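Local coordinates for SusD-like carbohydrate binding protein (Bacteroides vulgatus, PDB 3LEW) that probably binds carbohydrates at the bacterial outer membrane as a SusD-family protein, as part of nutrient capture, at residues R345-Y350 / T374-K379; I349-A354 / W395-K400; D371-T374 / T380-T383. All blocks are in the same frame, centred on the assembly; numbering follows the deposited sequence.

All three contacts lie within one SusD-family region and are built from three consecutive helices, 346-359, 365-376 and 387-401. Contact 1 joins the start of the first helix to the end of the second; contact 2 sets the first against the third, its centre about 8 Å from that of contact 1. Contact 3, about 9 Å from contact 1 and 12 Å from contact 2 between centres, folds the loop leaving helix 365-376 back onto its last turn, nested within the chain loop that contact 2 closes. Helix 365-376 is tied to both neighbours: L351 CG meets L372 CD2 at 3.5 Å, and K373 NZ forms a salt bridge with E397 OE1 of helix 387-401.

Contact 1 (R345-Y350 / T374-K379); sequences RVAEIY and TARGAK
R345, the last residue of strand 341-345 just ahead of helix 346-359, and R376, at the end of helix 365-376, bring their guanidinium groups together. R345 NH1 lies 3.7 Å from R376 NH2, which approaches the edge of the R345 guanidinium in its plane, and the two planes are turned 41° apart. The two arginines are drawn together round shared carboxylates, which probably offset their charges: E401 OE2 forms salt bridges with both R345 NH1 and R376 NH2, while E253 gives one oxygen to each arginine. R345 NH2 is also paired with E405, and R376 NH1 is hydrogen-bonded to Y301 OH. Arginine suits both positions, since its several N-H groups can serve different acceptors at once within a buried, anion-lined setting. The chain of R376 bends at chi2 (-60°) and then runs straight through chi3, which carries NH2 across to the other segment.

The other touch is van der Waals: A347 points its methyl toward R376, and A347 CB comes within 4.0 Å of R376 NH2, near the plane of that guanidinium and at its edge. A residue as short as alanine leaves room for the arginine to pass in front of the helix.

The segments lie at the start of helix 346-359 and the end of the next helix, 365-376, within the helical part of the fold, consistent with the TPR clan to which the family is assigned.

Backbone bonds finish helix 365-376 with a Schellman motif. G377 N donates to T374 O at 3.2 Å, and A378 N makes a probable hydrogen bond with K373 O. G377 adopts a positive phi of 88°, where a side chain would be jammed against the carbonyl O of R376; glycine avoids that collision and lets the chain turn out of the helix.

Contact 2 (I349-A354 / W395-K400); sequences IYLINA and WLERRK
E397 meets L351 through its aliphatic stem: E397 CB touches L351 CD2 at 4.0 Å, the two side chains crossing at about a right angle. With CG anti to the backbone N (chi1 -163°) and a bend at chi2, the carboxylate swings off the leucine toward K373, R302 and K400. R398 follows, its CA 4.0 Å and its CG 4.1 Å from the other leucine branch, L351 CD1, so that the fork of L351 spreads over two neighbouring residues of the facing helix. Cutting L351 back to an alanine is likely to open a gap beside the two stems, leaving E397 CB and R398 CA and CG without their packing partner. The R398 chain bends at chi3 and brings its guanidinium, edge on, to I352, where R398 NH1 stands 4.4 Å from I352 CG1. A water accepts from R398 NH1 at 2.8 Å and gives a weak bond to L351 O, while R398 NE pairs with D411. K400, about one turn after E397, reaches back with NZ to E397 OE1 at 2.9 Å, a salt bridge made on the syn side and 19° out of the carboxylate plane. The segments 349-354 and 395-400, of helices 346-359 and 387-401, run antiparallel (169°, axes 10.4 Å apart), side-by-side helix packing consistent with the TPR clan.

Contact 3 (D371-T374 / T380-T383); sequences DLKT and TIHT
K373 and I381 carry one half of this contact, T374 and T380 the other, where the chain leaving helix 365-376 doubles back along its final turn. It is a helix end folded over by its own following loop, a local closure that brings K373 CA and T380 CA to 6.1 Å.

In the first shell, the lysine offers its hydrocarbon part. K373 CE touches both I381 CG1 and I381 CD1, each at 4.0 Å, the two side chains crossing obliquely, and K373 CD passes 4.4 Å from T380 CA. Lysine suits this place because its long stem packs like an aliphatic residue while its tip remains available for charge. Next to it, the methyl CG2 of T380 lies against T374 OG1 at 3.3 Å. T380 OG1 sits between its backbone N and carbonyl carbon (chi1 55°), so that the methyl rather than the hydroxyl is turned to the helix, and a beta-branched residue with one polar and one apolar arm fits.

Further out, the T374 hydroxyl is itself held by N370 O, one turn back, the usual way a helix threonine satisfies its OG1. The same N370 reaches the loop through its side chain, OD1 accepting from I381 N, and so holds the extended loop beside the helix. The isoleucine is backed by I366 and T393, the latter from helix 387-401, so its apolar chain lies against both helices. A pentaethylene glycol, probably from the crystallisation liquor, lies near T374.

The lysine's charged end turns inward, to helix 387-401: after an extended run, chi4 (-57°) kinks the chain, and K373 NZ forms a salt bridge with E397 OE1.

Contact 1 (R345-Y350 / T374-K379)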
loop_
_atom_site.group_PDB
_atom_site.type_symbol
_atom_site.label_atom_id
_atom_site.label_comp_id
_atom_site.label_asym_id
_atom_site.label_seq_id
_atom_site.Cartn_x
_atom_site.Cartn_y
_atom_site.Cartn_z
ATOM N N ARG A 345 -7.301 -3.073 -5.992
ATOM C CA ARG A 345 -8.279 -2.840 -7.041
ATOM C C ARG A 345 -7.877 -3.521 -8.347
ATOM O O ARG A 345 -6.691 -3.812 -8.602
ATOM C CB ARG A 345 -8.396 -1.338 -7.320
ATOM C CG ARG A 345 -8.760 -0.554 -6.138
ATOM C CD ARG A 345 -9.131 0.870 -6.564
ATOM N NE ARG A 345 -7.991 1.728 -6.890
ATOM C CZ ARG A 345 -7.744 2.294 -8.069
ATOM N NH1 ARG A 345 -8.503 2.081 -9.145
ATOM N NH2 ARG A 345 -6.726 3.152 -8.163
ATOM N N VAL A 346 -8.865 -3.719 -9.203
ATOM C CA VAL A 346 -8.606 -4.318 -10.517
ATOM C C VAL A 346 -7.590 -3.484 -11.340
ATOM O O VAL A 346 -6.766 -4.058 -12.055
ATOM C CB VAL A 346 -9.899 -4.548 -11.329
ATOM C CG1 VAL A 346 -9.550 -5.326 -12.697
ATOM C CG2 VAL A 346 -10.951 -5.365 -10.501
ATOM N N ALA A 347 -7.621 -2.161 -11.254
ATOM C CA ALA A 347 -6.661 -1.371 -11.989
ATOM C C ALA A 347 -5.212 -1.772 -11.698
ATOM O O ALA A 347 -4.374 -1.711 -12.599
ATOM C CB ALA A 347 -6.843 0.162 -11.707
ATOM N N GLU A 348 -4.883 -2.078 -10.445
ATOM C CA GLU A 348 -3.549 -2.552 -10.111
ATOM C C GLU A 348 -3.202 -3.838 -10.852
ATOM O O GLU A 348 -2.040 -4.048 -11.220
ATOM C CB GLU A 348 -3.426 -2.759 -8.591
ATOM C CG GLU A 348 -2.024 -3.226 -8.160
ATOM C CD GLU A 348 -1.950 -3.788 -6.749
ATOM O OE1 GLU A 348 -2.911 -3.696 -5.976
ATOM O OE2 GLU A 348 -0.884 -4.378 -6.425
ATOM N N ILE A 349 -4.196 -4.723 -11.027
ATOM C CA ILE A 349 -3.973 -6.003 -11.725
ATOM C C ILE A 349 -3.679 -5.755 -13.191
ATOM O O ILE A 349 -2.788 -6.389 -13.741
ATOM C CB ILE A 349 -5.151 -6.987 -11.541
ATOM C CG1 ILE A 349 -5.531 -7.131 -10.050
ATOM C CG2 ILE A 349 -4.830 -8.337 -12.176
ATOM C CD1 ILE A 349 -4.316 -7.536 -9.122
ATOM N N TYR A 350 -4.367 -4.797 -13.818
ATOM C CA TYR A 350 -4.018 -4.419 -15.200
ATOM C C TYR A 350 -2.562 -3.938 -15.268
ATOM O O TYR A 350 -1.812 -4.291 -16.165
ATOM C CB TYR A 350 -4.888 -3.274 -15.713
ATOM C CG TYR A 350 -6.222 -3.642 -16.312
ATOM C CD1 TYR A 350 -7.338 -3.867 -15.513
ATOM C CD2 TYR A 350 -6.376 -3.715 -17.675
ATOM C CE1 TYR A 350 -8.574 -4.161 -16.051
ATOM C CE2 TYR A 350 -7.626 -4.028 -18.236
ATOM C CZ TYR A 350 -8.731 -4.218 -17.413
ATOM O OH TYR A 350 -9.974 -4.500 -18.005
ATOM N N THR A 374 -7.381 4.392 -21.455
ATOM C CA THR A 374 -8.667 4.632 -22.066
ATOM C C THR A 374 -9.789 4.827 -21.028
ATOM O O THR A 374 -10.633 5.757 -21.151
ATOM C CB THR A 374 -9.043 3.502 -23.048
ATOM O OG1 THR A 374 -8.076 3.488 -24.111
ATOM C CG2 THR A 374 -10.464 3.744 -23.652
ATOM N N ALA A 375 -9.827 3.955 -20.032
ATOM C CA ALA A 375 -10.872 3.990 -19.028
ATOM C C ALA A 375 -10.849 5.337 -18.286
ATOM O O ALA A 375 -11.923 5.879 -17.909
ATOM C CB ALA A 375 -10.759 2.815 -18.043
ATOM N N ARG A 376 -9.662 5.920 -18.119
ATOM C CA ARG A 376 -9.564 7.176 -17.374
ATOM C C ARG A 376 -9.585 8.433 -18.262
ATOM O O ARG A 376 -9.605 9.546 -17.751
ATOM C CB ARG A 376 -8.303 7.176 -16.525
ATOM C CG ARG A 376 -8.168 5.975 -15.580
ATOM C CD ARG A 376 -9.290 5.854 -14.567
ATOM N NE ARG A 376 -9.088 4.706 -13.692
ATOM C CZ ARG A 376 -10.021 3.821 -13.361
ATOM N NH1 ARG A 376 -11.285 3.924 -13.794
ATOM N NH2 ARG A 376 -9.677 2.804 -12.580
ATOM N N GLY A 377 -9.566 8.273 -19.577
ATOM C CA GLY A 377 -9.515 9.437 -20.471
ATOM C C GLY A 377 -8.113 9.933 -20.808
ATOM O O GLY A 377 -7.956 10.991 -21.392
ATOM N N ALA A 378 -7.102 9.158 -20.436
ATOM C CA ALA A 378 -5.713 9.454 -20.722
ATOM C C ALA A 378 -5.371 9.115 -22.184
ATOM O O ALA A 378 -5.999 8.255 -22.803
ATOM C CB ALA A 378 -4.817 8.657 -19.790
ATOM N N LYS A 379 -4.356 9.790 -22.715
ATOM C CA LYS A 379 -3.926 9.527 -24.070
ATOM C C LYS A 379 -3.287 8.139 -24.108
ATOM O O LYS A 379 -2.467 7.803 -23.237
ATOM C CB LYS A 379 -2.972 10.616 -24.551
ATOM C CG LYS A 379 -3.693 11.801 -25.163
#

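Contact 2 (I349-A354 / W395-K400)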
loop_
_atom_site.group_PDB
_atom_site.type_symbol
_atom_site.label_atom_id
_atom_site.label_comp_id
_atom_site.label_asym_id
_atom_site.label_seq_id
_atom_site.Cartn_x
_atom_site.Cartn_y
_atom_site.Cartn_z
ATOM N N ILE A 349 -4.196 -4.723 -11.027
ATOM C CA ILE A 349 -3.973 -6.003 -11.725
ATOM C C ILE A 349 -3.679 -5.755 -13.191
ATOM O O ILE A 349 -2.788 -6.389 -13.741
ATOM C CB ILE A 349 -5.151 -6.987 -11.541
ATOM C CG1 ILE A 349 -5.531 -7.131 -10.050
ATOM C CG2 ILE A 349 -4.830 -8.337 -12.176
ATOM C CD1 ILE A 349 -4.316 -7.536 -9.122
ATOM N N TYR A 350 -4.367 -4.797 -13.818
ATOM C CA TYR A 350 -4.018 -4.419 -15.200
ATOM C C TYR A 350 -2.562 -3.938 -15.268
ATOM O O TYR A 350 -1.812 -4.291 -16.165
ATOM C CB TYR A 350 -4.888 -3.274 -15.713
ATOM C CG TYR A 350 -6.222 -3.642 -16.312
ATOM C CD1 TYR A 350 -7.338 -3.867 -15.513
ATOM C CD2 TYR A 350 -6.376 -3.715 -17.675
ATOM C CE1 TYR A 350 -8.574 -4.161 -16.051
ATOM C CE2 TYR A 350 -7.626 -4.028 -18.236
ATOM C CZ TYR A 350 -8.731 -4.218 -17.413
ATOM O OH TYR A 350 -9.974 -4.500 -18.005
ATOM N N LEU A 351 -2.167 -3.134 -14.290
ATOM C CA LEU A 351 -0.798 -2.588 -14.270
ATOM C C LEU A 351 0.268 -3.660 -13.978
ATOM O O LEU A 351 1.321 -3.639 -14.592
ATOM C CB LEU A 351 -0.719 -1.471 -13.233
ATOM C CG LEU A 351 -1.406 -0.159 -13.690
ATOM C CD1 LEU A 351 -1.678 0.703 -12.445
ATOM C CD2 LEU A 351 -0.498 0.612 -14.676
ATOM N N ILE A 352 -0.018 -4.601 -13.069
ATOM C CA ILE A 352 0.874 -5.737 -12.806
ATOM C C ILE A 352 1.037 -6.615 -14.076
ATOM O O ILE A 352 2.140 -7.003 -14.422
ATOM C CB ILE A 352 0.371 -6.640 -11.645
ATOM C CG1 ILE A 352 0.432 -5.912 -10.273
ATOM C CG2 ILE A 352 1.169 -7.985 -11.554
ATOM C CD1 ILE A 352 -0.360 -6.542 -9.187
ATOM N N ASN A 353 -0.084 -6.942 -14.696
ATOM C CA ASN A 353 -0.092 -7.685 -15.950
ATOM C C ASN A 353 0.766 -6.986 -17.020
ATOM O O ASN A 353 1.640 -7.619 -17.659
ATOM C CB ASN A 353 -1.531 -7.907 -16.391
ATOM C CG ASN A 353 -1.660 -8.903 -17.500
ATOM O OD1 ASN A 353 -1.904 -8.508 -18.645
ATOM N ND2 ASN A 353 -1.547 -10.229 -17.184
ATOM N N ALA A 354 0.548 -5.680 -17.204
ATOM C CA ALA A 354 1.369 -4.897 -18.138
ATOM C C ALA A 354 2.851 -4.949 -17.828
ATOM O O ALA A 354 3.671 -5.196 -18.703
ATOM C CB ALA A 354 0.895 -3.429 -18.237
ATOM N N TRP A 395 5.416 2.460 -14.819
ATOM C CA TRP A 395 5.692 2.995 -13.477
ATOM C C TRP A 395 5.030 4.376 -13.270
ATOM O O TRP A 395 4.559 4.678 -12.153
ATOM C CB TRP A 395 7.186 3.086 -13.237
ATOM C CG TRP A 395 7.895 1.740 -13.234
ATOM C CD1 TRP A 395 7.345 0.507 -12.979
ATOM C CD2 TRP A 395 9.284 1.524 -13.432
ATOM N NE1 TRP A 395 8.326 -0.460 -13.037
ATOM C CE2 TRP A 395 9.514 0.136 -13.341
ATOM C CE3 TRP A 395 10.359 2.367 -13.748
ATOM C CZ2 TRP A 395 10.795 -0.426 -13.491
ATOM C CZ3 TRP A 395 11.629 1.798 -13.921
ATOM C CH2 TRP A 395 11.827 0.421 -13.777
ATOM N N LEU A 396 5.025 5.217 -14.305
ATOM C CA LEU A 396 4.377 6.522 -14.214
ATOM C C LEU A 396 2.876 6.354 -14.063
ATOM O O LEU A 396 2.254 7.020 -13.235
ATOM C CB LEU A 396 4.690 7.425 -15.408
ATOM C CG LEU A 396 6.031 8.155 -15.289
ATOM C CD1 LEU A 396 6.514 8.589 -16.664
ATOM C CD2 LEU A 396 5.908 9.337 -14.352
ATOM N N GLU A 397 2.299 5.460 -14.845
ATOM C CA GLU A 397 0.843 5.206 -14.729
ATOM C C GLU A 397 0.483 4.613 -13.352
ATOM O O GLU A 397 -0.589 4.908 -12.824
ATOM C CB GLU A 397 0.338 4.355 -15.913
ATOM C CG GLU A 397 -1.161 4.377 -16.104
ATOM C CD GLU A 397 -1.731 5.759 -16.364
ATOM O OE1 GLU A 397 -1.182 6.536 -17.177
ATOM O OE2 GLU A 397 -2.714 6.077 -15.676
ATOM N N ARG A 398 1.353 3.784 -12.746
ATOM C CA ARG A 398 1.145 3.380 -11.349
ATOM C C ARG A 398 1.049 4.588 -10.393
ATOM O O ARG A 398 0.187 4.612 -9.545
ATOM C CB ARG A 398 2.272 2.454 -10.846
ATOM C CG ARG A 398 2.272 1.096 -11.497
ATOM C CD ARG A 398 3.481 0.238 -11.036
ATOM N NE ARG A 398 3.439 -0.003 -9.616
ATOM C CZ ARG A 398 2.811 -1.006 -8.997
ATOM N NH1 ARG A 398 2.184 -1.944 -9.669
ATOM N NH2 ARG A 398 2.816 -1.060 -7.666
ATOM N N ARG A 399 1.970 5.556 -10.511
ATOM C CA ARG A 399 1.954 6.744 -9.662
ATOM C C ARG A 399 0.674 7.535 -9.875
ATOM O O ARG A 399 0.116 8.070 -8.912
ATOM C CB ARG A 399 3.179 7.621 -9.965
ATOM C CG ARG A 399 4.491 6.948 -9.447
ATOM C CD ARG A 399 5.690 7.623 -10.050
ATOM N NE ARG A 399 5.735 9.041 -9.729
ATOM C CZ ARG A 399 6.561 9.904 -10.329
ATOM N NH1 ARG A 399 7.401 9.491 -11.276
ATOM N NH2 ARG A 399 6.573 11.180 -9.995
ATOM N N LYS A 400 0.234 7.585 -11.113
ATOM C CA LYS A 400 -0.949 8.379 -11.484
ATOM C C LYS A 400 -2.230 7.710 -10.981
ATOM O O LYS A 400 -3.071 8.365 -10.390
ATOM C CB LYS A 400 -1.008 8.570 -12.986
ATOM C CG LYS A 400 0.070 9.480 -13.547
ATOM C CD LYS A 400 0.168 9.326 -15.061
ATOM C CE LYS A 400 -1.119 9.828 -15.792
ATOM N NZ LYS A 400 -1.116 9.431 -17.247
HETATM O O HOH W 1 2.789 -2.709 -12.335
#

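Contact 3 (D371-T374 / T380-T383)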
loop_
_atom_site.group_PDB
_atom_site.type_symbol
_atom_site.label_atom_id
_atom_site.label_comp_id
_atom_site.label_asym_id
_atom_site.label_seq_id
_atom_site.Cartn_x
_atom_site.Cartn_y
_atom_site.Cartn_z
ATOM N N ASP A 371 -5.728 -0.064 -21.986
ATOM C CA ASP A 371 -7.090 -0.308 -21.449
ATOM C C ASP A 371 -7.337 0.624 -20.230
ATOM O O ASP A 371 -8.407 1.239 -20.116
ATOM C CB ASP A 371 -7.295 -1.757 -20.954
ATOM C CG ASP A 371 -7.379 -2.776 -22.063
ATOM O OD1 ASP A 371 -7.803 -2.426 -23.205
ATOM O OD2 ASP A 371 -7.025 -3.973 -21.763
ATOM N N LEU A 372 -6.361 0.682 -19.312
ATOM C CA LEU A 372 -6.493 1.521 -18.131
ATOM C C LEU A 372 -6.509 2.985 -18.558
ATOM O O LEU A 372 -7.355 3.761 -18.124
ATOM C CB LEU A 372 -5.359 1.278 -17.152
ATOM C CG LEU A 372 -5.330 2.138 -15.894
ATOM C CD1 LEU A 372 -6.666 2.096 -15.098
ATOM C CD2 LEU A 372 -4.134 1.680 -15.014
ATOM N N LYS A 373 -5.576 3.363 -19.424
ATOM C CA LYS A 373 -5.525 4.751 -19.883
ATOM C C LYS A 373 -6.868 5.197 -20.524
ATOM O O LYS A 373 -7.411 6.266 -20.186
ATOM C CB LYS A 373 -4.338 4.972 -20.815
ATOM C CG LYS A 373 -2.979 5.006 -20.142
ATOM C CD LYS A 373 -1.851 5.136 -21.197
ATOM C CE LYS A 373 -0.427 5.270 -20.604
ATOM N NZ LYS A 373 -0.303 6.432 -19.662
ATOM N N THR A 374 -7.381 4.392 -21.455
ATOM C CA THR A 374 -8.667 4.632 -22.066
ATOM C C THR A 374 -9.789 4.827 -21.028
ATOM O O THR A 374 -10.633 5.757 -21.151
ATOM C CB THR A 374 -9.043 3.502 -23.048
ATOM O OG1 THR A 374 -8.076 3.488 -24.111
ATOM C CG2 THR A 374 -10.464 3.744 -23.652
ATOM N N THR A 380 -3.690 7.340 -25.094
ATOM C CA THR A 380 -3.101 6.014 -25.296
ATOM C C THR A 380 -1.718 6.099 -25.960
ATOM O O THR A 380 -1.379 7.101 -26.591
ATOM C CB THR A 380 -4.041 5.109 -26.071
ATOM O OG1 THR A 380 -4.392 5.746 -27.298
ATOM C CG2 THR A 380 -5.306 4.850 -25.230
ATOM N N ILE A 381 -0.936 5.051 -25.770
ATOM C CA ILE A 381 0.414 4.988 -26.308
ATOM C C ILE A 381 0.264 4.422 -27.717
ATOM O O ILE A 381 -0.296 3.335 -27.882
ATOM C CB ILE A 381 1.339 4.061 -25.492
ATOM C CG1 ILE A 381 1.488 4.497 -24.017
ATOM C CG2 ILE A 381 2.735 3.935 -26.172
ATOM C CD1 ILE A 381 1.934 5.919 -23.810
ATOM N N HIS A 382 0.769 5.139 -28.706
ATOM C CA HIS A 382 0.690 4.626 -30.096
ATOM C C HIS A 382 2.043 4.665 -30.799
ATOM O O HIS A 382 2.137 4.666 -32.036
ATOM C CB HIS A 382 -0.433 5.297 -30.914
ATOM C CG HIS A 382 -1.814 4.967 -30.426
ATOM N ND1 HIS A 382 -2.414 3.746 -30.649
ATOM C CD2 HIS A 382 -2.710 5.701 -29.723
ATOM C CE1 HIS A 382 -3.616 3.737 -30.094
ATOM N NE2 HIS A 382 -3.821 4.912 -29.531
ATOM N N THR A 383 3.098 4.571 -29.993
ATOM C CA THR A 383 4.429 4.323 -30.506
ATOM C C THR A 383 5.047 3.157 -29.736
ATOM O O THR A 383 4.772 2.953 -28.557
ATOM C CB THR A 383 5.322 5.610 -30.468
ATOM O OG1 THR A 383 4.698 6.663 -31.221
ATOM C CG2 THR A 383 6.680 5.335 -31.067
#